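N-acetylneuraminate epimerase (Escherichia coli, PDB 2UVK) catalyses the interconversion of the alpha and beta anomers of N-acetylneuraminate, the common sialic acid, speeding their approach to equilibrium. Local coordinates at residues B[10-24]-B[309-322]. Numbering follows the deposited sequence.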
loop_
_atom_site.group_PDB
_atom_site.type_symbol
_atom_site.label_atom_id
_atom_site.label_comp_id
_atom_site.label_asym_id
_atom_site.label_seq_id
_atom_site.Cartn_x
_atom_site.Cartn_y
_atom_site.Cartn_z
ATOM N N PHE B 10 -17.234 8.398 -24.541
ATOM C CA PHE B 10 -16.162 7.531 -24.054
ATOM C C PHE B 10 -15.094 8.283 -23.258
ATOM O O PHE B 10 -14.062 8.703 -23.797
ATOM C CB PHE B 10 -15.541 6.800 -25.261
ATOM C CG PHE B 10 -14.464 5.830 -24.899
ATOM C CD1 PHE B 10 -13.209 5.905 -25.507
ATOM C CD2 PHE B 10 -14.692 4.809 -23.997
ATOM C CE1 PHE B 10 -12.202 5.030 -25.165
ATOM C CE2 PHE B 10 -13.689 3.924 -23.673
ATOM C CZ PHE B 10 -12.425 4.046 -24.274
ATOM N N LYS B 11 -15.329 8.421 -21.960
ATOM C CA LYS B 11 -14.380 9.065 -21.056
ATOM C C LYS B 11 -13.958 8.103 -19.967
ATOM O O LYS B 11 -14.720 7.206 -19.608
ATOM C CB LYS B 11 -14.978 10.330 -20.420
ATOM C CG LYS B 11 -16.141 10.101 -19.428
ATOM C CD LYS B 11 -16.643 11.421 -18.889
ATOM C CE LYS B 11 -17.797 11.193 -17.939
ATOM N NZ LYS B 11 -18.325 12.464 -17.318
ATOM N N SER B 12 -12.745 8.285 -19.443
ATOM C CA SER B 12 -12.236 7.503 -18.330
ATOM C C SER B 12 -12.020 6.029 -18.648
ATOM O O SER B 12 -11.829 5.210 -17.735
ATOM C CB SER B 12 -13.153 7.644 -17.103
ATOM O OG SER B 12 -13.572 8.988 -16.941
ATOM N N GLY B 13 -11.973 5.709 -19.948
ATOM C CA GLY B 13 -11.801 4.335 -20.400
ATOM C C GLY B 13 -10.344 3.975 -20.574
ATOM O O GLY B 13 -9.456 4.733 -20.164
ATOM N N THR B 14 -10.108 2.864 -21.259
ATOM C CA THR B 14 -8.750 2.403 -21.496
ATOM C C THR B 14 -8.695 1.752 -22.876
ATOM O O THR B 14 -9.706 1.548 -23.503
ATOM C CB THR B 14 -8.289 1.435 -20.392
ATOM O OG1 THR B 14 -6.905 1.088 -20.569
ATOM C CG2 THR B 14 -9.149 0.182 -20.327
ATOM N N GLY B 15 -7.497 1.482 -23.360
ATOM C CA GLY B 15 -7.344 0.849 -24.670
ATOM C C GLY B 15 -5.900 0.523 -24.917
ATOM O O GLY B 15 -5.023 0.882 -24.147
ATOM N N ALA B 16 -5.687 -0.170 -26.024
ATOM C CA ALA B 16 -4.387 -0.710 -26.372
ATOM C C ALA B 16 -4.388 -0.895 -27.884
ATOM O O ALA B 16 -5.428 -0.979 -28.516
ATOM C CB ALA B 16 -4.176 -2.032 -25.662
ATOM N N ILE B 17 -3.190 -0.939 -28.459
ATOM C CA ILE B 17 -3.036 -1.201 -29.880
ATOM C C ILE B 17 -2.121 -2.403 -30.049
ATOM O O ILE B 17 -1.109 -2.527 -29.353
ATOM C CB ILE B 17 -2.523 0.042 -30.626
ATOM C CG1 ILE B 17 -2.507 -0.221 -32.134
ATOM C CG2 ILE B 17 -1.184 0.465 -30.099
ATOM C CD1 ILE B 17 -2.698 1.002 -32.959
ATOM N N ASP B 18 -2.531 -3.312 -30.922
ATOM C CA ASP B 18 -1.724 -4.470 -31.283
ATOM C C ASP B 18 -1.542 -4.326 -32.768
ATOM O O ASP B 18 -2.466 -4.611 -33.526
ATOM C CB ASP B 18 -2.459 -5.760 -30.987
ATOM C CG ASP B 18 -1.754 -6.967 -31.550
ATOM O OD1 ASP B 18 -0.513 -7.001 -31.459
ATOM O OD2 ASP B 18 -2.445 -7.876 -32.048
ATOM N N ASN B 19 -0.364 -3.828 -33.136
ATOM C CA ASN B 19 -0.001 -3.520 -34.514
ATOM C C ASN B 19 -0.989 -2.536 -35.146
ATOM O O ASN B 19 -0.890 -1.325 -34.884
ATOM C CB ASN B 19 0.203 -4.819 -35.305
ATOM C CG ASN B 19 1.335 -5.672 -34.734
ATOM O OD1 ASN B 19 1.171 -6.870 -34.477
ATOM N ND2 ASN B 19 2.473 -5.036 -34.490
ATOM N N ASP B 20 -1.932 -3.034 -35.945
ATOM C CA ASP B 20 -2.888 -2.157 -36.632
ATOM C C ASP B 20 -4.321 -2.219 -36.047
ATOM O O ASP B 20 -5.233 -1.544 -36.551
ATOM C CB ASP B 20 -2.922 -2.489 -38.132
ATOM C CG ASP B 20 -1.700 -1.940 -38.906
ATOM O OD1 ASP B 20 -1.007 -1.023 -38.415
ATOM O OD2 ASP B 20 -1.462 -2.421 -40.028
ATOM N N THR B 21 -4.503 -3.008 -34.985
ATOM C CA THR B 21 -5.832 -3.227 -34.385
ATOM C C THR B 21 -5.937 -2.504 -33.041
ATOM O O THR B 21 -5.160 -2.766 -32.130
ATOM C CB THR B 21 -6.121 -4.724 -34.173
ATOM O OG1 THR B 21 -6.009 -5.418 -35.429
ATOM C CG2 THR B 21 -7.517 -4.970 -33.605
ATOM N N VAL B 22 -6.909 -1.613 -32.960
ATOM C CA VAL B 22 -7.120 -0.777 -31.751
ATOM C C VAL B 22 -8.200 -1.432 -30.915
ATOM O O VAL B 22 -9.226 -1.839 -31.448
ATOM C CB VAL B 22 -7.603 0.645 -32.119
ATOM C CG1 VAL B 22 -8.043 1.417 -30.870
ATOM C CG2 VAL B 22 -6.519 1.410 -32.876
ATOM N N TYR B 23 -7.967 -1.502 -29.599
ATOM C CA TYR B 23 -8.959 -2.032 -28.636
ATOM C C TYR B 23 -9.299 -0.933 -27.642
ATOM O O TYR B 23 -8.398 -0.317 -27.098
ATOM C CB TYR B 23 -8.398 -3.219 -27.866
ATOM C CG TYR B 23 -8.068 -4.405 -28.737
ATOM C CD1 TYR B 23 -8.925 -5.479 -28.838
ATOM C CD2 TYR B 23 -6.875 -4.448 -29.433
ATOM C CE1 TYR B 23 -8.604 -6.575 -29.641
ATOM C CE2 TYR B 23 -6.553 -5.520 -30.238
ATOM C CZ TYR B 23 -7.405 -6.583 -30.329
ATOM O OH TYR B 23 -7.068 -7.656 -31.141
ATOM N N ILE B 24 -10.585 -0.667 -27.435
ATOM C CA ILE B 24 -11.011 0.293 -26.402
ATOM C C ILE B 24 -12.164 -0.242 -25.588
ATOM O O ILE B 24 -12.983 -1.030 -26.054
ATOM C CB ILE B 24 -11.422 1.633 -26.994
ATOM C CG1 ILE B 24 -12.588 1.468 -27.971
ATOM C CG2 ILE B 24 -10.228 2.330 -27.656
ATOM C CD1 ILE B 24 -13.209 2.747 -28.419
ATOM N N TYR B 309 -8.825 12.773 -19.975
ATOM C CA TYR B 309 -9.372 11.460 -19.622
ATOM C C TYR B 309 -9.992 10.721 -20.791
ATOM O O TYR B 309 -11.177 10.365 -20.804
ATOM C CB TYR B 309 -10.355 11.582 -18.461
ATOM C CG TYR B 309 -9.700 12.151 -17.227
ATOM C CD1 TYR B 309 -8.817 11.388 -16.474
ATOM C CD2 TYR B 309 -9.933 13.467 -16.835
ATOM C CE1 TYR B 309 -8.198 11.919 -15.348
ATOM C CE2 TYR B 309 -9.329 14.000 -15.703
ATOM C CZ TYR B 309 -8.465 13.220 -14.965
ATOM O OH TYR B 309 -7.844 13.722 -13.835
ATOM N N GLY B 310 -9.153 10.527 -21.795
ATOM C CA GLY B 310 -9.430 9.623 -22.915
ATOM C C GLY B 310 -8.327 8.586 -23.049
ATOM O O GLY B 310 -7.639 8.260 -22.095
ATOM N N VAL B 311 -8.238 8.026 -24.250
ATOM C CA VAL B 311 -7.230 7.020 -24.582
ATOM C C VAL B 311 -6.160 7.581 -25.544
ATOM O O VAL B 311 -6.493 8.291 -26.461
ATOM C CB VAL B 311 -7.890 5.760 -25.177
ATOM C CG1 VAL B 311 -6.841 4.806 -25.778
ATOM C CG2 VAL B 311 -8.758 5.081 -24.111
ATOM N N SER B 312 -4.902 7.338 -25.210
ATOM C CA SER B 312 -3.751 7.732 -26.039
ATOM C C SER B 312 -3.110 6.464 -26.583
ATOM O O SER B 312 -2.801 5.574 -25.804
ATOM C CB SER B 312 -2.692 8.429 -25.177
ATOM O OG SER B 312 -3.048 9.712 -24.760
ATOM N N LEU B 313 -2.866 6.412 -27.896
ATOM C CA LEU B 313 -2.218 5.236 -28.504
ATOM C C LEU B 313 -1.202 5.693 -29.549
ATOM O O LEU B 313 -1.444 6.688 -30.201
ATOM C CB LEU B 313 -3.245 4.346 -29.181
ATOM C CG LEU B 313 -4.260 3.665 -28.259
ATOM C CD1 LEU B 313 -5.303 2.918 -29.069
ATOM C CD2 LEU B 313 -3.526 2.725 -27.288
ATOM N N PRO B 314 -0.075 4.964 -29.683
ATOM C CA PRO B 314 0.833 5.232 -30.812
ATOM C C PRO B 314 0.269 4.668 -32.105
ATOM O O PRO B 314 -0.129 3.516 -32.136
ATOM C CB PRO B 314 2.113 4.473 -30.416
ATOM C CG PRO B 314 1.658 3.355 -29.585
ATOM C CD PRO B 314 0.448 3.897 -28.815
ATOM N N TRP B 315 0.221 5.472 -33.160
ATOM C CA TRP B 315 -0.252 4.989 -34.443
ATOM C C TRP B 315 0.383 5.783 -35.576
ATOM O O TRP B 315 0.308 7.003 -35.598
ATOM C CB TRP B 315 -1.777 5.076 -34.508
ATOM C CG TRP B 315 -2.352 4.485 -35.745
ATOM C CD1 TRP B 315 -2.050 3.278 -36.283
ATOM C CD2 TRP B 315 -3.317 5.081 -36.612
ATOM N NE1 TRP B 315 -2.768 3.074 -37.428
ATOM C CE2 TRP B 315 -3.555 4.168 -37.656
ATOM C CE3 TRP B 315 -4.010 6.295 -36.605
ATOM C CZ2 TRP B 315 -4.454 4.428 -38.690
ATOM C CZ3 TRP B 315 -4.912 6.553 -37.637
ATOM C CH2 TRP B 315 -5.119 5.619 -38.666
ATOM N N ASN B 316 1.024 5.077 -36.509
ATOM C CA ASN B 316 1.677 5.727 -37.662
ATOM C C ASN B 316 2.610 6.866 -37.241
ATOM O O ASN B 316 2.544 7.968 -37.784
ATOM C CB ASN B 316 0.621 6.292 -38.627
ATOM C CG ASN B 316 -0.202 5.221 -39.312
ATOM O OD1 ASN B 316 0.151 4.037 -39.311
ATOM N ND2 ASN B 316 -1.310 5.641 -39.926
ATOM N N ASN B 317 3.451 6.612 -36.251
ATOM C CA ASN B 317 4.392 7.620 -35.766
ATOM C C ASN B 317 3.709 8.917 -35.316
ATOM O O ASN B 317 4.272 9.999 -35.402
ATOM C CB ASN B 317 5.447 7.908 -36.857
ATOM C CG ASN B 317 6.702 8.570 -36.311
ATOM O OD1 ASN B 317 7.062 8.409 -35.135
ATOM N ND2 ASN B 317 7.405 9.309 -37.184
ATOM N N SER B 318 2.500 8.776 -34.776
ATOM C CA SER B 318 1.688 9.896 -34.336
ATOM C C SER B 318 1.043 9.521 -33.013
ATOM O O SER B 318 1.094 8.374 -32.597
ATOM C CB SER B 318 0.585 10.178 -35.352
ATOM O OG SER B 318 1.135 10.578 -36.605
ATOM N N LEU B 319 0.449 10.517 -32.366
ATOM C CA LEU B 319 -0.376 10.296 -31.172
ATOM C C LEU B 319 -1.846 10.244 -31.590
ATOM O O LEU B 319 -2.382 11.218 -32.113
ATOM C CB LEU B 319 -0.145 11.406 -30.170
ATOM C CG LEU B 319 -1.127 11.453 -28.994
ATOM C CD1 LEU B 319 -1.052 10.148 -28.242
ATOM C CD2 LEU B 319 -0.759 12.635 -28.129
ATOM N N LEU B 320 -2.479 9.097 -31.360
ATOM C CA LEU B 320 -3.888 8.896 -31.622
ATOM C C LEU B 320 -4.630 9.098 -30.291
ATOM O O LEU B 320 -4.333 8.407 -29.323
ATOM C CB LEU B 320 -4.101 7.469 -32.132
ATOM C CG LEU B 320 -5.530 6.960 -32.321
ATOM C CD1 LEU B 320 -6.341 7.909 -33.187
ATOM C CD2 LEU B 320 -5.547 5.523 -32.850
ATOM N N ILE B 321 -5.567 10.048 -30.265
ATOM C CA ILE B 321 -6.375 10.331 -29.067
ATOM C C ILE B 321 -7.795 9.891 -29.354
ATOM O O ILE B 321 -8.367 10.273 -30.365
ATOM C CB ILE B 321 -6.374 11.846 -28.753
ATOM C CG1 ILE B 321 -4.989 12.295 -28.293
ATOM C CG2 ILE B 321 -7.516 12.229 -27.749
ATOM C CD1 ILE B 321 -4.834 13.785 -28.211
ATOM N N ILE B 322 -8.375 9.099 -28.458
ATOM C CA ILE B 322 -9.705 8.565 -28.686
ATOM C C ILE B 322 -10.573 8.915 -27.468
ATOM O O ILE B 322 -10.245 8.559 -26.343
ATOM C CB ILE B 322 -9.710 7.038 -28.883
ATOM C CG1 ILE B 322 -8.709 6.611 -29.982
ATOM C CG2 ILE B 322 -11.120 6.565 -29.240
ATOM C CD1 ILE B 322 -8.629 5.102 -30.172
HETATM O O HOH W 1 -9.086 7.553 -19.707
#
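Val311 is the bump that fills the hollow over Gly15: its CG1 lies 4.1 Å from Gly15 CA, while CG2 lies against the Thr14 backbone and meets the Phe10 ring obliquely, 3.6 Å from Phe10 CE1. Phe10 extends its ring away from its own backbone N (chi1 -178°), into the corner between Val311 and Ile322, and Ile24 CD1 lies over one face of it, towards the rim. Farther along, Leu313 pushes in between Ala16 and Val22. Its CD2 rests 3.7 Å from Ala16 CA, and its CD1 sits 3.6 Å from Val22 CG1. Val22 also meets Ile322 tip to tip, CG1 to CD1 at 3.8 Å, and the same CD1 touches Ile24. Ile17 closes the row: CG2 slides past the Pro314 ring, and CD1 settles 3.7 Å from Pro314 O and beside Trp315 CD1. An alanine in place of Ile17 would lose both of these branches and is likely to leave a gap beside Pro314 and Trp315. At the other end, Ser12 N gives a nearly straight hydrogen bond (172°) to Tyr309 O, approaching from above the carbonyl plane, and a water links Gly13 O with Gly310 O. In one of two conformers, the Tyr309 side chain lies near that of Glu209, the predicted proton acceptor. Strands 14-18 and 311-315 run almost parallel, 8° apart, with their axes 6.7 Å from each other; each begins its own four-stranded antiparallel sheet. This is face-to-face packing of neighbouring blades, here the first and last sheets along the chain, which closes the ring of a Kelch beta-propeller.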